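Local coordinates for protein putative protease (Parabacteroides distasonis ATCC 8503, PDB 3KD4) that is of unknown function but is probably an exported hydrolase, perhaps a protease, containing regions of the DUF3857 and DUF3858 families, at residues D89-N94 against S282-P287; E151-A156 against A205-S210; C392-I397 against R500-S505. All blocks are in the same frame, centred on the assembly; numbering follows the deposited sequence.

Overall arrangement
Three contacts between segments 49 to 188 residues apart sample this elongated single chain from one end to the other. Interaction 2, which pairs the start of strand 156-160 with the end of strand 202-206, is nested in the loop closed by interaction 1, where the loop between strands 79-82 and 97-102 meets short strand 284-285. Interaction 3 follows later, joining strands 389-393 and 501-505. Centres of interactions 1 and 2 lie about 32 Å apart, those of 1 and 3 about 48 Å, and those of 2 and 3 about 63 Å, on opposite sides of the chain's centre. The three share no sheet: two are antiparallel strand pairings, whereas interaction 1 ties the DUF3857 region to the helical middle.

Interaction 1. Residues D89-N94 against S282-P287; sequences DAPAYN and SAYGTP
The ring of Y284 is enclosed from several directions: CA of A90 lies over one face, displaced toward the rim, while OG of S282, from its own segment, lies over the opposite face. At the edge, near the ring plane, CE2 of Y93 approaches CE1 of Y284 at 3.8 Å, the two aromatic side chains sliding past each other in opposite directions. The Y93 ring has CB of A92 over one face and CB of A90 at its edge; its OH lies 3.4 Å from CG2 of T286 and makes weak hydrogen bonds to E289 and R274. With chi1 at 62°, CG of Y284 occupies the position between backbone N and carbonyl carbon, and the phenol reaches the short 3-10 turn at P91 and A92. There the amide N of A92 donates to OH of Y284 (2.9 Å, 150° at the hydrogen), and CD of P91 packs 3.7 Å from CE2 of Y284. A phenylalanine in place of Y284 would probably keep much of the ring packing but leave the A92 amide without this acceptor. R274 also donates to the carbonyl of Y284 and is hydrogen-bonded to the hydroxyl of S282. T286 is the N-cap of helix 287-300. One directional bond, with apolar packing around it, is consistent with a well-defined place for the phenol end, where the DUF3857 loop meets the approach to that helix.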
# COMPACT_ATOMS: atom_id res chain seq x y z
N ASP A 89 1.61 -17.45 -12.23
CA ASP A 89 2.98 -18.01 -12.28
C ASP A 89 3.51 -18.48 -10.94
O ASP A 89 4.71 -18.45 -10.74
CB ASP A 89 3.99 -17.00 -12.88
CG ASP A 89 3.47 -16.33 -14.15
OD1 ASP A 89 3.12 -17.05 -15.11
OD2 ASP A 89 3.38 -15.08 -14.16
N ALA A 90 2.63 -18.91 -10.02
CA ALA A 90 3.01 -19.26 -8.63
C ALA A 90 2.36 -20.59 -8.26
O ALA A 90 1.30 -20.62 -7.61
CB ALA A 90 2.61 -18.18 -7.67
N PRO A 91 3.01 -21.69 -8.68
CA PRO A 91 2.48 -23.04 -8.66
C PRO A 91 1.93 -23.49 -7.36
O PRO A 91 0.91 -24.18 -7.34
CB PRO A 91 3.69 -23.88 -9.02
CG PRO A 91 4.43 -23.02 -9.97
CD PRO A 91 4.31 -21.65 -9.38
N ALA A 92 2.59 -23.11 -6.28
CA ALA A 92 2.13 -23.50 -4.95
C ALA A 92 0.74 -22.96 -4.62
O ALA A 92 0.08 -23.50 -3.74
CB ALA A 92 3.15 -23.04 -3.88
N TYR A 93 0.32 -21.89 -5.31
CA TYR A 93 -0.97 -21.23 -5.05
C TYR A 93 -1.96 -21.37 -6.18
O TYR A 93 -2.94 -20.61 -6.27
CB TYR A 93 -0.75 -19.75 -4.79
CG TYR A 93 0.28 -19.58 -3.76
CD1 TYR A 93 0.00 -19.85 -2.43
CD2 TYR A 93 1.59 -19.27 -4.13
CE1 TYR A 93 0.96 -19.74 -1.50
CE2 TYR A 93 2.56 -19.16 -3.19
CZ TYR A 93 2.24 -19.39 -1.88
OH TYR A 93 3.22 -19.27 -0.95
N ASN A 94 -1.73 -22.35 -7.04
CA ASN A 94 -2.55 -22.48 -8.23
C ASN A 94 -3.93 -23.05 -7.92
O ASN A 94 -4.74 -23.13 -8.82
CB ASN A 94 -1.82 -23.30 -9.31
CG ASN A 94 -1.70 -24.77 -8.97
OD1 ASN A 94 -2.19 -25.26 -7.94
ND2 ASN A 94 -1.04 -25.51 -9.86
N SER A 282 12.33 -22.78 -4.25
CA SER A 282 11.36 -22.49 -5.31
C SER A 282 11.60 -21.20 -6.05
O SER A 282 11.08 -21.03 -7.15
CB SER A 282 9.92 -22.48 -4.77
OG SER A 282 9.64 -21.32 -4.02
N ALA A 283 12.35 -20.26 -5.47
CA ALA A 283 12.61 -18.99 -6.16
C ALA A 283 11.40 -18.03 -6.32
O ALA A 283 11.45 -17.09 -7.14
CB ALA A 283 13.22 -19.27 -7.53
N TYR A 284 10.33 -18.26 -5.59
CA TYR A 284 9.32 -17.23 -5.40
C TYR A 284 8.86 -17.34 -3.96
O TYR A 284 8.99 -18.39 -3.35
CB TYR A 284 8.14 -17.35 -6.39
CG TYR A 284 7.37 -18.64 -6.27
CD1 TYR A 284 6.30 -18.75 -5.41
CD2 TYR A 284 7.72 -19.75 -7.04
CE1 TYR A 284 5.61 -19.95 -5.29
CE2 TYR A 284 7.04 -20.92 -6.94
CZ TYR A 284 5.99 -21.04 -6.07
OH TYR A 284 5.33 -22.25 -6.00
N GLY A 285 8.35 -16.26 -3.40
CA GLY A 285 7.80 -16.27 -2.07
C GLY A 285 6.84 -15.11 -1.86
O GLY A 285 6.94 -14.06 -2.50
N THR A 286 5.91 -15.30 -0.94
CA THR A 286 5.04 -14.22 -0.48
C THR A 286 5.89 -13.28 0.34
O THR A 286 6.96 -13.67 0.77
CB THR A 286 3.91 -14.77 0.35
OG1 THR A 286 4.43 -15.27 1.59
CG2 THR A 286 3.17 -15.89 -0.42
N PRO A 287 5.43 -12.03 0.56
CA PRO A 287 6.17 -11.13 1.44
C PRO A 287 6.50 -11.74 2.80
O PRO A 287 7.60 -11.57 3.29
CB PRO A 287 5.21 -9.94 1.60
CG PRO A 287 4.47 -9.92 0.25
CD PRO A 287 4.25 -11.39 -0.04

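Interaction 2. Residues E151-A156 against A205-S210. With PO4 (phosphate ion), chain D.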
# COMPACT_ATOMS: atom_id res chain seq x y z
N GLU A 151 -19.91 -17.13 23.16
CA GLU A 151 -19.75 -16.57 24.48
C GLU A 151 -18.50 -17.15 25.09
O GLU A 151 -18.22 -18.34 24.96
CB GLU A 151 -20.97 -16.81 25.37
CG GLU A 151 -22.03 -15.84 24.94
CD GLU A 151 -23.32 -15.90 25.71
OE1 GLU A 151 -23.54 -16.85 26.51
OE2 GLU A 151 -24.12 -14.96 25.46
N GLY A 152 -17.74 -16.29 25.71
CA GLY A 152 -16.50 -16.71 26.32
C GLY A 152 -15.27 -16.53 25.46
O GLY A 152 -14.14 -16.68 25.97
N THR A 153 -15.46 -16.25 24.17
CA THR A 153 -14.37 -15.96 23.27
C THR A 153 -14.01 -14.47 23.43
O THR A 153 -14.89 -13.61 23.43
CB THR A 153 -14.76 -16.27 21.77
OG1 THR A 153 -14.92 -17.69 21.61
CG2 THR A 153 -13.69 -15.76 20.73
N PRO A 154 -12.72 -14.16 23.61
CA PRO A 154 -12.39 -12.73 23.68
C PRO A 154 -12.66 -12.04 22.35
O PRO A 154 -12.44 -12.63 21.32
CB PRO A 154 -10.89 -12.74 24.00
CG PRO A 154 -10.39 -14.02 23.39
CD PRO A 154 -11.53 -15.02 23.65
N LEU A 155 -13.14 -10.81 22.38
CA LEU A 155 -13.38 -10.07 21.17
C LEU A 155 -12.98 -8.61 21.42
O LEU A 155 -13.42 -7.99 22.38
CB LEU A 155 -14.83 -10.21 20.72
CG LEU A 155 -15.25 -9.36 19.51
CD1 LEU A 155 -14.51 -9.77 18.28
CD2 LEU A 155 -16.76 -9.46 19.28
N ALA A 156 -12.07 -8.11 20.61
CA ALA A 156 -11.81 -6.67 20.59
C ALA A 156 -12.29 -6.19 19.23
O ALA A 156 -12.04 -6.83 18.21
CB ALA A 156 -10.33 -6.37 20.82
N ALA A 205 -11.26 -5.86 14.06
CA ALA A 205 -11.68 -6.75 15.13
C ALA A 205 -10.85 -8.01 15.14
O ALA A 205 -10.32 -8.46 14.09
CB ALA A 205 -13.21 -7.11 15.02
N SER A 206 -10.76 -8.60 16.33
CA SER A 206 -9.93 -9.77 16.55
C SER A 206 -10.43 -10.60 17.71
O SER A 206 -10.85 -10.05 18.73
CB SER A 206 -8.50 -9.31 16.86
OG SER A 206 -7.65 -10.36 17.24
N THR A 207 -10.33 -11.92 17.57
CA THR A 207 -10.55 -12.84 18.67
C THR A 207 -9.26 -13.43 19.22
O THR A 207 -9.32 -14.31 20.08
CB THR A 207 -11.56 -13.96 18.32
OG1 THR A 207 -11.04 -14.80 17.31
CG2 THR A 207 -12.97 -13.38 17.91
N TYR A 208 -8.09 -12.95 18.78
CA TYR A 208 -6.89 -13.32 19.50
C TYR A 208 -6.96 -12.70 20.93
O TYR A 208 -7.66 -11.73 21.15
CB TYR A 208 -5.65 -12.76 18.81
CG TYR A 208 -5.25 -13.43 17.51
CD1 TYR A 208 -4.58 -14.63 17.51
CD2 TYR A 208 -5.50 -12.81 16.28
CE1 TYR A 208 -4.16 -15.22 16.31
CE2 TYR A 208 -5.10 -13.38 15.13
CZ TYR A 208 -4.40 -14.56 15.15
OH TYR A 208 -4.02 -15.11 13.99
N PRO A 209 -6.21 -13.23 21.89
CA PRO A 209 -6.25 -12.72 23.25
C PRO A 209 -5.77 -11.27 23.34
O PRO A 209 -6.20 -10.52 24.24
CB PRO A 209 -5.29 -13.63 24.00
CG PRO A 209 -5.25 -14.91 23.17
CD PRO A 209 -5.40 -14.45 21.78
N SER A 210 -4.87 -10.91 22.43
CA SER A 210 -4.30 -9.57 22.34
C SER A 210 -3.57 -9.44 21.01
O SER A 210 -3.23 -10.43 20.37
CB SER A 210 -3.31 -9.36 23.48
OG SER A 210 -2.12 -10.12 23.31
P PO4 D . -18.82 -13.19 27.25
O1 PO4 D . -20.11 -13.73 26.70
O2 PO4 D . -17.71 -13.63 26.31
O3 PO4 D . -18.88 -11.69 27.30
O4 PO4 D . -18.59 -13.74 28.63
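A156 and S206 join the two segments by backbone hydrogen bonds, as an antiparallel hydrogen-bonded pair: N of A156 donates to O of S206 at 3.0 Å and 170°, and N of S206 returns the bond to O of A156 at 2.9 Å. Weaker CA-H...O contacts extend it, with CA of A205 at 3.1 Å from O of A156 and CA of T207 at 3.3 Å from O of P154. Apolar contact comes from methyl groups. CG2 of T153 presses on CB of T207 at 3.7 Å, and CD1 of L155 meets CG2 of T207 at 3.9 Å; the hydroxyl of T207 is engaged elsewhere, by the backbone N of L128. At the end of strand 202-206, OG of S206, anti to its own N (chi1 173°), accepts from N of Y208 in an ST turn. The bound phosphate, probably from the crystallisation liquor, lies apart from the strand pairing: its O2 accepts from N of G152 at 2.7 Å, and the ion is also hydrogen-bonded to K175. Because main-chain atoms supply both hydrogen bonds between the segments, the pairing of strands 156-160 and 202-206 here rests on backbone geometry, with small methyl contacts filling in beside it.

Interaction 3. Residues C392-I397 against R500-S505; sequences CVLPAI and RVLLFS
R500 sends CG anti to its carbonyl carbon and then bends at chi3 (-72°), a course that brings its guanidinium back to L394. NH1 of R500 donates to O of L394 at 2.6 Å and 160°, the carbonyl lying at the edge of the guanidinium and in its plane, while CB of A396 lies over the centre of one face, 3.9 Å from CZ of R500. The main chain of R500 adds a second grip, its O accepting from N of L394 at 2.8 Å, so that one arginine holds both the amide and the carbonyl of L394 just past the end of strand 389-393. Within the strands, C392 and L502 form an antiparallel hydrogen-bonded pair: N of C392 to O of L502 and N of L502 to O of C392, the latter nearly straight at 171°. The next pair, V393 and V501, is non-hydrogen-bonded and touches through CG2 of V393 and CG2 of V501 at 4.2 Å. On the face carrying C392 and L502, CB of C392 reaches the ring edge of F504 at CE1, 4.0 Å away. This face is buried: C392 and F504 pack on I380, and L394 and L502 on V468. These strands belong to a three-stranded antiparallel sheet that packs on the sheet holding strands 370-380 and 465-474, consistent with a beta-sandwich in the DUF3858 region.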
# COMPACT_ATOMS: atom_id res chain seq x y z
N CYS A 392 18.11 26.48 -24.25
CA CYS A 392 18.73 25.31 -23.65
C CYS A 392 17.87 24.79 -22.50
O CYS A 392 17.79 25.43 -21.47
CB CYS A 392 20.10 25.72 -23.12
SG CYS A 392 21.01 24.40 -22.30
N VAL A 393 17.21 23.65 -22.69
CA VAL A 393 16.42 23.04 -21.63
C VAL A 393 17.34 22.09 -20.86
O VAL A 393 17.82 21.12 -21.42
CB VAL A 393 15.18 22.32 -22.18
CG1 VAL A 393 14.30 21.76 -21.03
CG2 VAL A 393 14.35 23.29 -23.02
N LEU A 394 17.64 22.41 -19.60
CA LEU A 394 18.47 21.53 -18.79
C LEU A 394 17.63 20.26 -18.52
O LEU A 394 16.48 20.36 -18.11
CB LEU A 394 18.87 22.21 -17.49
CG LEU A 394 19.68 23.50 -17.62
CD1 LEU A 394 19.73 24.27 -16.28
CD2 LEU A 394 21.08 23.19 -18.18
N PRO A 395 18.19 19.06 -18.77
CA PRO A 395 17.31 17.88 -18.64
C PRO A 395 16.87 17.59 -17.21
O PRO A 395 17.64 17.75 -16.28
CB PRO A 395 18.18 16.74 -19.18
CG PRO A 395 19.58 17.22 -19.04
CD PRO A 395 19.56 18.70 -19.20
N ALA A 396 15.62 17.17 -17.03
CA ALA A 396 15.14 16.74 -15.73
C ALA A 396 15.79 15.42 -15.37
O ALA A 396 16.10 14.63 -16.25
CB ALA A 396 13.64 16.57 -15.76
N ILE A 397 16.01 15.19 -14.08
CA ILE A 397 16.44 13.87 -13.63
C ILE A 397 15.20 13.02 -13.36
O ILE A 397 14.09 13.56 -13.36
CB ILE A 397 17.31 13.95 -12.36
CG1 ILE A 397 16.48 14.38 -11.14
CG2 ILE A 397 18.47 14.90 -12.59
CD1 ILE A 397 17.19 14.17 -9.84
N ARG A 500 13.98 25.34 -15.88
CA ARG A 500 15.22 24.67 -16.34
C ARG A 500 15.76 25.24 -17.66
O ARG A 500 16.71 24.68 -18.27
CB ARG A 500 14.96 23.16 -16.50
CG ARG A 500 14.93 22.43 -15.20
CD ARG A 500 14.75 20.91 -15.36
NE ARG A 500 13.40 20.56 -15.78
CZ ARG A 500 13.05 20.19 -17.01
NH1 ARG A 500 13.92 20.06 -17.99
NH2 ARG A 500 11.79 19.91 -17.25
N VAL A 501 15.18 26.34 -18.13
CA VAL A 501 15.60 26.93 -19.38
C VAL A 501 16.70 27.96 -19.17
O VAL A 501 16.58 28.83 -18.30
CB VAL A 501 14.43 27.59 -20.12
CG1 VAL A 501 14.94 28.41 -21.31
CG2 VAL A 501 13.43 26.52 -20.56
N LEU A 502 17.74 27.85 -19.98
CA LEU A 502 18.73 28.92 -20.18
C LEU A 502 18.57 29.42 -21.62
O LEU A 502 18.44 28.63 -22.56
CB LEU A 502 20.17 28.44 -19.97
CG LEU A 502 20.57 27.90 -18.59
CD1 LEU A 502 22.06 27.43 -18.68
CD2 LEU A 502 20.37 28.96 -17.52
N LEU A 503 18.54 30.73 -21.77
CA LEU A 503 18.40 31.36 -23.08
C LEU A 503 19.72 32.01 -23.44
O LEU A 503 20.34 32.68 -22.60
CB LEU A 503 17.29 32.43 -23.03
CG LEU A 503 16.97 33.20 -24.30
CD1 LEU A 503 16.33 32.30 -25.40
CD2 LEU A 503 16.07 34.41 -23.92
N PHE A 504 20.16 31.78 -24.67
CA PHE A 504 21.37 32.39 -25.20
C PHE A 504 21.06 33.10 -26.50
O PHE A 504 20.22 32.63 -27.28
CB PHE A 504 22.43 31.33 -25.52
CG PHE A 504 22.93 30.59 -24.31
CD1 PHE A 504 22.25 29.48 -23.84
CD2 PHE A 504 24.10 30.98 -23.68
CE1 PHE A 504 22.72 28.78 -22.77
CE2 PHE A 504 24.57 30.30 -22.59
CZ PHE A 504 23.88 29.19 -22.14
N SER A 505 21.73 34.22 -26.72
CA SER A 505 21.69 34.88 -28.02
C SER A 505 23.03 34.62 -28.69
O SER A 505 24.05 34.37 -28.01
CB SER A 505 21.38 36.37 -27.92
OG SER A 505 22.37 37.05 -27.17